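Long-range contacts in prolyl oligopeptidase (Galerina marginata, PDB 5N4B), which cleaves peptides after proline and joins peptide ends into macrocycles during biosynthesis of the highly toxic amanitins: residues Y24-K29 with E632-Y637; F279-K284 with W620-G625; A606-F611 with Y637-V642. The protein carries 1 engineered substitution. All blocks are in the same frame, centred on the assembly; numbering follows the deposited sequence.

Contact 1: Y24-K29 with E632-Y637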
# COMPACT_ATOMS: atom_id res chain seq x y z
N TYR A 24 16.71 -11.21 -27.22
CA TYR A 24 17.01 -11.72 -25.89
C TYR A 24 17.78 -13.02 -26.01
O TYR A 24 17.74 -13.70 -27.04
CB TYR A 24 15.71 -11.95 -25.10
CG TYR A 24 14.95 -10.68 -24.80
CD1 TYR A 24 14.09 -10.15 -25.73
CD2 TYR A 24 15.11 -10.01 -23.60
CE1 TYR A 24 13.40 -8.97 -25.48
CE2 TYR A 24 14.43 -8.84 -23.32
CZ TYR A 24 13.60 -8.32 -24.26
OH TYR A 24 12.94 -7.16 -23.97
N GLN A 25 18.50 -13.34 -24.95
CA GLN A 25 19.18 -14.63 -24.82
C GLN A 25 18.39 -15.56 -23.92
O GLN A 25 18.08 -15.21 -22.77
CB GLN A 25 20.59 -14.47 -24.27
CG GLN A 25 21.49 -13.56 -25.07
CD GLN A 25 21.60 -13.99 -26.54
OE1 GLN A 25 21.59 -13.14 -27.44
NE2 GLN A 25 21.68 -15.31 -26.78
N SER A 26 18.06 -16.75 -24.43
CA SER A 26 17.38 -17.82 -23.72
C SER A 26 18.35 -18.96 -23.43
O SER A 26 19.10 -19.38 -24.31
CB SER A 26 16.26 -18.36 -24.60
OG SER A 26 15.81 -19.62 -24.21
N ALA A 27 18.32 -19.49 -22.22
CA ALA A 27 19.21 -20.61 -21.95
C ALA A 27 18.83 -21.81 -22.80
O ALA A 27 19.72 -22.49 -23.34
CB ALA A 27 19.21 -20.95 -20.47
N SER A 28 17.54 -22.07 -22.98
CA SER A 28 17.11 -23.25 -23.72
C SER A 28 17.09 -23.05 -25.23
O SER A 28 17.32 -24.01 -25.96
CB SER A 28 15.74 -23.73 -23.27
OG SER A 28 14.77 -22.74 -23.48
N LYS A 29 16.86 -21.83 -25.72
CA LYS A 29 16.65 -21.60 -27.15
C LYS A 29 17.71 -20.73 -27.80
O LYS A 29 17.66 -20.53 -29.02
CB LYS A 29 15.28 -20.96 -27.41
CG LYS A 29 14.06 -21.74 -26.91
CD LYS A 29 13.97 -23.14 -27.50
CE LYS A 29 12.52 -23.56 -27.72
NZ LYS A 29 12.41 -24.53 -28.85
N GLU A 632 16.62 -16.97 -16.56
CA GLU A 632 15.47 -16.31 -15.96
C GLU A 632 14.51 -15.84 -17.04
O GLU A 632 13.28 -16.00 -16.90
CB GLU A 632 15.97 -15.20 -15.04
CG GLU A 632 16.88 -15.76 -13.91
CD GLU A 632 17.40 -14.77 -12.92
OE1 GLU A 632 16.99 -13.60 -12.92
OE2 GLU A 632 18.25 -15.20 -12.07
N PHE A 633 15.05 -15.32 -18.16
CA PHE A 633 14.25 -15.10 -19.36
C PHE A 633 13.35 -16.31 -19.64
O PHE A 633 12.17 -16.18 -19.99
CB PHE A 633 15.15 -14.80 -20.57
CG PHE A 633 14.39 -14.63 -21.84
CD1 PHE A 633 14.11 -15.73 -22.64
CD2 PHE A 633 13.90 -13.40 -22.24
CE1 PHE A 633 13.40 -15.59 -23.80
CE2 PHE A 633 13.16 -13.28 -23.43
CZ PHE A 633 12.92 -14.37 -24.17
N ASP A 634 13.88 -17.51 -19.47
CA ASP A 634 13.13 -18.70 -19.85
C ASP A 634 11.87 -18.94 -19.03
O ASP A 634 10.94 -19.58 -19.52
CB ASP A 634 14.01 -19.94 -19.84
CG ASP A 634 14.91 -20.01 -21.04
OD1 ASP A 634 14.81 -19.23 -22.02
OD2 ASP A 634 15.77 -20.90 -20.99
N TYR A 635 11.81 -18.49 -17.77
CA TYR A 635 10.56 -18.57 -17.03
C TYR A 635 9.74 -17.28 -17.07
O TYR A 635 8.53 -17.33 -16.86
CB TYR A 635 10.78 -19.07 -15.60
CG TYR A 635 11.65 -18.25 -14.68
CD1 TYR A 635 11.23 -17.04 -14.16
CD2 TYR A 635 12.87 -18.73 -14.25
CE1 TYR A 635 12.04 -16.31 -13.28
CE2 TYR A 635 13.65 -18.04 -13.34
CZ TYR A 635 13.23 -16.82 -12.85
OH TYR A 635 14.01 -16.10 -11.94
N ILE A 636 10.38 -16.15 -17.38
CA ILE A 636 9.66 -14.87 -17.50
C ILE A 636 8.87 -14.78 -18.80
O ILE A 636 7.70 -14.37 -18.81
CB ILE A 636 10.65 -13.70 -17.39
CG1 ILE A 636 11.28 -13.65 -16.03
CG2 ILE A 636 9.96 -12.38 -17.69
CD1 ILE A 636 12.55 -12.73 -15.95
N TYR A 637 9.52 -15.07 -19.91
CA TYR A 637 8.89 -14.88 -21.21
C TYR A 637 7.57 -15.59 -21.36
O TYR A 637 6.62 -14.96 -21.88
CB TYR A 637 9.90 -15.33 -22.28
CG TYR A 637 9.53 -15.08 -23.72
CD1 TYR A 637 8.98 -13.88 -24.13
CD2 TYR A 637 9.81 -16.04 -24.68
CE1 TYR A 637 8.69 -13.64 -25.47
CE2 TYR A 637 9.52 -15.79 -26.05
CZ TYR A 637 8.96 -14.59 -26.40
OH TYR A 637 8.67 -14.32 -27.72

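Contact 2: F279-K284 with W620-G625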
# COMPACT_ATOMS: atom_id res chain seq x y z
N PHE A 279 18.65 -1.44 1.97
CA PHE A 279 17.84 -2.32 1.15
C PHE A 279 18.39 -2.30 -0.27
O PHE A 279 18.63 -1.22 -0.83
CB PHE A 279 16.37 -1.87 1.11
CG PHE A 279 15.77 -1.61 2.47
CD1 PHE A 279 15.88 -0.35 3.04
CD2 PHE A 279 15.13 -2.62 3.18
CE1 PHE A 279 15.32 -0.08 4.31
CE2 PHE A 279 14.61 -2.35 4.47
CZ PHE A 279 14.71 -1.12 5.01
N LYS A 280 18.53 -3.45 -0.87
CA LYS A 280 19.04 -3.54 -2.25
C LYS A 280 17.97 -3.83 -3.30
O LYS A 280 18.24 -3.69 -4.50
CB LYS A 280 20.16 -4.58 -2.35
CG LYS A 280 19.75 -6.00 -2.10
CD LYS A 280 20.88 -6.94 -2.45
CE LYS A 280 20.43 -8.39 -2.26
NZ LYS A 280 21.56 -9.33 -2.61
N ASP A 281 16.78 -4.23 -2.88
CA ASP A 281 15.68 -4.68 -3.74
C ASP A 281 14.42 -4.74 -2.87
O ASP A 281 14.40 -4.17 -1.77
CB ASP A 281 16.02 -6.05 -4.36
CG ASP A 281 16.25 -7.15 -3.33
OD1 ASP A 281 15.73 -7.12 -2.22
OD2 ASP A 281 16.98 -8.14 -3.62
N THR A 282 13.36 -5.37 -3.35
CA THR A 282 12.12 -5.45 -2.63
C THR A 282 11.92 -6.68 -1.86
O THR A 282 10.83 -6.98 -1.42
CB THR A 282 10.92 -5.29 -3.57
OG1 THR A 282 10.97 -6.27 -4.58
CG2 THR A 282 10.93 -3.99 -4.12
N SER A 283 12.96 -7.45 -1.73
CA SER A 283 12.96 -8.56 -0.95
C SER A 283 13.04 -7.87 0.46
O SER A 283 13.56 -6.75 0.66
CB SER A 283 14.13 -9.51 -1.21
OG SER A 283 15.24 -9.13 -0.52
N LYS A 284 12.54 -8.58 1.35
CA LYS A 284 12.50 -8.16 2.71
C LYS A 284 13.80 -8.47 3.46
O LYS A 284 13.82 -8.85 4.61
CB LYS A 284 11.35 -8.88 3.37
CG LYS A 284 10.05 -8.58 2.72
CD LYS A 284 9.72 -7.13 2.96
CE LYS A 284 8.78 -7.01 4.14
NZ LYS A 284 8.83 -5.76 4.91
N TRP A 620 12.25 -4.77 -8.74
CA TRP A 620 11.36 -5.92 -8.81
C TRP A 620 12.02 -7.17 -9.41
O TRP A 620 11.34 -8.19 -9.57
CB TRP A 620 10.11 -5.59 -9.61
CG TRP A 620 9.45 -4.32 -9.27
CD1 TRP A 620 9.46 -3.65 -8.08
CD2 TRP A 620 8.68 -3.54 -10.17
NE1 TRP A 620 8.74 -2.49 -8.20
CE2 TRP A 620 8.24 -2.40 -9.48
CE3 TRP A 620 8.32 -3.70 -11.51
CZ2 TRP A 620 7.47 -1.41 -10.10
CZ3 TRP A 620 7.57 -2.72 -12.13
CH2 TRP A 620 7.16 -1.61 -11.44
N ILE A 621 13.29 -7.11 -9.77
CA ILE A 621 13.99 -8.32 -10.16
C ILE A 621 13.93 -9.38 -9.07
O ILE A 621 13.86 -10.58 -9.37
CB ILE A 621 15.42 -7.97 -10.58
CG1 ILE A 621 15.37 -7.25 -11.93
CG2 ILE A 621 16.27 -9.21 -10.66
CD1 ILE A 621 16.72 -6.62 -12.32
N SER A 622 13.90 -8.98 -7.79
CA SER A 622 13.77 -9.96 -6.72
C SER A 622 12.41 -10.64 -6.73
O SER A 622 12.26 -11.70 -6.12
CB SER A 622 14.03 -9.30 -5.38
OG SER A 622 13.17 -8.23 -5.18
N GLU A 623 11.42 -10.05 -7.39
CA GLU A 623 10.08 -10.59 -7.51
C GLU A 623 9.82 -11.38 -8.78
O GLU A 623 9.15 -12.40 -8.74
CB GLU A 623 9.03 -9.48 -7.43
CG GLU A 623 7.61 -9.98 -7.24
CD GLU A 623 7.32 -10.59 -5.84
OE1 GLU A 623 8.17 -10.44 -4.95
OE2 GLU A 623 6.24 -11.24 -5.68
N TYR A 624 10.33 -10.91 -9.91
CA TYR A 624 10.01 -11.47 -11.23
C TYR A 624 11.17 -12.21 -11.89
O TYR A 624 10.92 -12.97 -12.84
CB TYR A 624 9.56 -10.34 -12.16
CG TYR A 624 8.39 -9.51 -11.68
CD1 TYR A 624 7.30 -10.11 -11.14
CD2 TYR A 624 8.40 -8.14 -11.81
CE1 TYR A 624 6.22 -9.37 -10.69
CE2 TYR A 624 7.34 -7.38 -11.37
CZ TYR A 624 6.25 -8.02 -10.81
OH TYR A 624 5.26 -7.18 -10.39
N GLY A 625 12.41 -11.99 -11.45
CA GLY A 625 13.57 -12.42 -12.21
C GLY A 625 14.10 -11.30 -13.10
O GLY A 625 13.51 -10.23 -13.26

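Contact 3: A606-F611 with Y637-V642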
# COMPACT_ATOMS: atom_id res chain seq x y z
N ALA A 606 2.80 -5.31 -17.14
CA ALA A 606 2.39 -6.24 -18.20
C ALA A 606 3.50 -6.61 -19.16
O ALA A 606 3.44 -7.69 -19.79
CB ALA A 606 1.21 -5.69 -19.00
N ASP A 607 4.51 -5.76 -19.31
CA ASP A 607 5.68 -6.06 -20.14
C ASP A 607 6.74 -6.56 -19.17
O ASP A 607 7.49 -5.79 -18.57
CB ASP A 607 6.12 -4.85 -20.94
CG ASP A 607 7.31 -5.17 -21.82
OD1 ASP A 607 8.00 -6.18 -21.59
OD2 ASP A 607 7.57 -4.37 -22.76
N LEU A 608 6.78 -7.88 -18.95
CA LEU A 608 7.73 -8.44 -18.00
C LEU A 608 9.12 -8.64 -18.61
O LEU A 608 10.03 -9.08 -17.90
CB LEU A 608 7.24 -9.77 -17.44
CG LEU A 608 6.22 -9.78 -16.36
CD1 LEU A 608 6.01 -11.21 -15.89
CD2 LEU A 608 6.61 -8.92 -15.17
N LEU A 609 9.31 -8.31 -19.89
CA LEU A 609 10.65 -8.30 -20.47
C LEU A 609 11.37 -6.97 -20.30
O LEU A 609 12.60 -6.95 -20.31
CB LEU A 609 10.65 -8.69 -21.95
CG LEU A 609 10.17 -10.10 -22.25
CD1 LEU A 609 10.22 -10.35 -23.73
CD2 LEU A 609 10.96 -11.12 -21.50
N LYS A 610 10.63 -5.87 -20.08
CA LYS A 610 11.25 -4.54 -20.00
C LYS A 610 10.94 -3.80 -18.69
O LYS A 610 11.35 -2.65 -18.55
CB LYS A 610 10.84 -3.68 -21.21
CG LYS A 610 11.28 -4.22 -22.59
CD LYS A 610 11.00 -3.21 -23.78
CE LYS A 610 11.84 -1.96 -23.69
NZ LYS A 610 11.69 -1.06 -24.90
N PHE A 611 10.28 -4.43 -17.72
CA PHE A 611 9.86 -3.71 -16.53
C PHE A 611 11.04 -3.07 -15.80
O PHE A 611 10.88 -2.03 -15.15
CB PHE A 611 9.12 -4.65 -15.55
CG PHE A 611 10.03 -5.70 -14.90
CD1 PHE A 611 10.74 -5.40 -13.77
CD2 PHE A 611 10.20 -6.95 -15.46
CE1 PHE A 611 11.62 -6.31 -13.19
CE2 PHE A 611 11.08 -7.85 -14.92
CZ PHE A 611 11.78 -7.56 -13.75
N TYR A 637 9.52 -15.07 -19.91
CA TYR A 637 8.89 -14.88 -21.21
C TYR A 637 7.57 -15.59 -21.36
O TYR A 637 6.62 -14.96 -21.88
CB TYR A 637 9.90 -15.33 -22.28
CG TYR A 637 9.53 -15.08 -23.72
CD1 TYR A 637 8.98 -13.88 -24.13
CD2 TYR A 637 9.81 -16.04 -24.68
CE1 TYR A 637 8.69 -13.64 -25.47
CE2 TYR A 637 9.52 -15.79 -26.05
CZ TYR A 637 8.96 -14.59 -26.40
OH TYR A 637 8.67 -14.32 -27.72
N PRO A 638 7.39 -16.83 -20.91
CA PRO A 638 6.06 -17.47 -21.05
C PRO A 638 4.99 -16.91 -20.13
O PRO A 638 3.82 -17.26 -20.32
CB PRO A 638 6.33 -18.94 -20.71
CG PRO A 638 7.82 -19.06 -20.58
CD PRO A 638 8.42 -17.75 -20.42
N LEU A 639 5.35 -16.10 -19.15
CA LEU A 639 4.39 -15.48 -18.25
C LEU A 639 4.05 -14.05 -18.63
O LEU A 639 3.03 -13.52 -18.18
CB LEU A 639 4.98 -15.48 -16.83
CG LEU A 639 4.04 -15.23 -15.69
CD1 LEU A 639 2.99 -16.35 -15.67
CD2 LEU A 639 4.88 -15.25 -14.41
N SER A 640 4.88 -13.37 -19.40
CA SER A 640 4.71 -11.92 -19.63
C SER A 640 3.43 -11.66 -20.40
O SER A 640 3.33 -12.13 -21.54
CB SER A 640 5.85 -11.47 -20.49
OG SER A 640 5.74 -10.09 -20.73
N PRO A 641 2.46 -10.93 -19.87
CA PRO A 641 1.16 -10.84 -20.57
C PRO A 641 1.27 -10.24 -21.95
O PRO A 641 0.62 -10.72 -22.88
CB PRO A 641 0.30 -10.00 -19.60
CG PRO A 641 0.90 -10.32 -18.25
CD PRO A 641 2.37 -10.46 -18.48
N VAL A 642 2.09 -9.21 -22.14
CA VAL A 642 2.23 -8.55 -23.44
C VAL A 642 2.75 -9.51 -24.49
O VAL A 642 2.53 -9.27 -25.67
CB VAL A 642 3.18 -7.35 -23.26
CG1 VAL A 642 3.77 -6.87 -24.58
CG2 VAL A 642 2.46 -6.18 -22.55

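Contact 1: Y24-K29 with E632-Y637
The Phe633 ring lies alongside that of Tyr24 with the two ring planes nearly parallel, 22° apart, yet displaced until little of one ring faces the other; Tyr24 CB and Phe633 CE2 come within 3.3 Å of each other. One face of the Phe633 ring takes CB of Tyr637, nearer its rim than its centre, and CZ of Phe633 in turn lies over one face of the Tyr637 ring. Asp634 OD1 sits at the Phe633 edge, in its plane. This joins the β-hairpin of strands 21-26 and 30-35 to helix 630-636 of the α/β-hydrolase fold, the strand and helix segments running almost perpendicular at 97°. Phe633 suits the buried side, where Leu609 also touches it, whereas Asp634 turns its carboxylate to the hairpin bend. OD1 of Asp634 accepts from Ser26 OG in a bond that, at 2.4 Å, is too short to trust in detail. Its other oxygen, OD2, receives the backbone N-H of Ser28 at 2.9 Å through the syn lone pair. With OG anti to the backbone N (chi1 162°), Ser26 also closes an ST motif in the bend: Lys29 N donates to Ser26 OG at 2.9 Å.

Contact 2: F279-K284 with W620-G625
Ser622 pushes its CB and OG into the bend made by Asp281, Thr282 and Ser283, overlapping the Asp281 carboxylate, whose OD2 approaches Ser622 CB to 3.6 Å. The polar tie is between hydroxyls: Thr282 OG1 and Ser622 OG are hydrogen-bonded at 3.0 Å. The carbonyl O of Ala619 is a second partner of Thr282 OG1 and, weakly, of Ser622 OG. A threonine suits this place because it has two unlike branches. Its OG1 stands between the backbone N and the carbonyl carbon (chi1 57°) and faces the serine, while the methyl CG2 meets the edge of the Trp620 ring, near its plane, 4.2 Å from CD1.

Asp281 works chiefly within its own loop, where it forms an Asx turn. OD1 accepts the N-H of Ser283 at 2.8 Å from well above the carboxylate plane, and the hydroxyl of the same serine at 2.7 Å on the syn side, 16° out of plane. Two donors on one oxygen should fix the rotation of the carboxylate and the shape of the bend. On the other side, Trp620 O receives both Glu623 N and Tyr624 N as the chain enters the short helix, and Gly625, with its positive phi of 95°, supplies the backbone turn that ends it.

The loop links strands 273-279 and 287-292 within one four-stranded sheet of the β-propeller, and helix 621-624 belongs to the catalytic domain, so the contact bridges the domain interface, consistent with the closed form of the enzyme. The Trp620 side chain lies about 7 Å from that of the engineered Ala578 of the charge relay system and packs edge-to-face on Phe500, while Glu623 on the same helix pairs with Lys547, between helices 536-540 and 548-563.

Contact 3: A606-F611 with Y637-V642
Ala606 O takes the N-H of Val642 at 3.1 Å, a nearly straight bond (N-H...O 164°) whose donor is tilted from the carbonyl plane. The same oxygen is pressed by Pro641 CD at 3.2 Å; proline brings only carbon here, its nitrogen having no hydrogen to share. Two residues on, Leu608 N donates to Ser640 OG at 3.0 Å. Ser640 carries its hydroxyl anti to the backbone N (chi1 -179°), which turns it across to the 606-611 loop, and His643 ND1 is a second hydrogen-bonding partner of that oxygen. Apolar groups pack around these bonds: Ala606 CB lies 3.8 Å from Val642 CG2, and CB of Leu608 lies against CB of Ser640. At the far end, Leu609 CD1 lies obliquely against Tyr637 CD1, 3.8 Å away.

The two segments are loops of the α/β-hydrolase domain: 606-611 follows sheet strand 598-602, and the loop 637-642 leads toward the adjacent strand 653-659. Met585 of helix 579-590 and Phe673 of helix 668-680 pack on both Ala606 and Pro641, so small, compact residues suit the place where these two helices meet the loops. From its backbone, Asp607 sets off away from the other loop, and its carboxylate shapes its own. Its OD1 receives weak bonds from Leu609 N and Lys610 N, its OD2 forms a salt bridge with Lys672, and its backbone N is hydrogen-bonded to His669 ND1.

Overall arrangement
From the N terminus, the chain enters contact 1 at the hairpin of residues 24-29, closing a loop of some 600 residues that ends at 632-637. Contact 2 is nested inside it, joining the propeller loop 279-284 to 620-625. Contact 3 begins at 606-611, before the second halves of both, and ends at 637-642, so it crosses each of them and shares Tyr637 with contact 1. All three lie on the same side of the chain's centre. Ile636 packs on Tyr624 and Leu608, and Phe611 on Trp620, making the region around helices 621-624 and 630-636 a continuous patch that ties N-terminal hairpin, propeller and catalytic domain together.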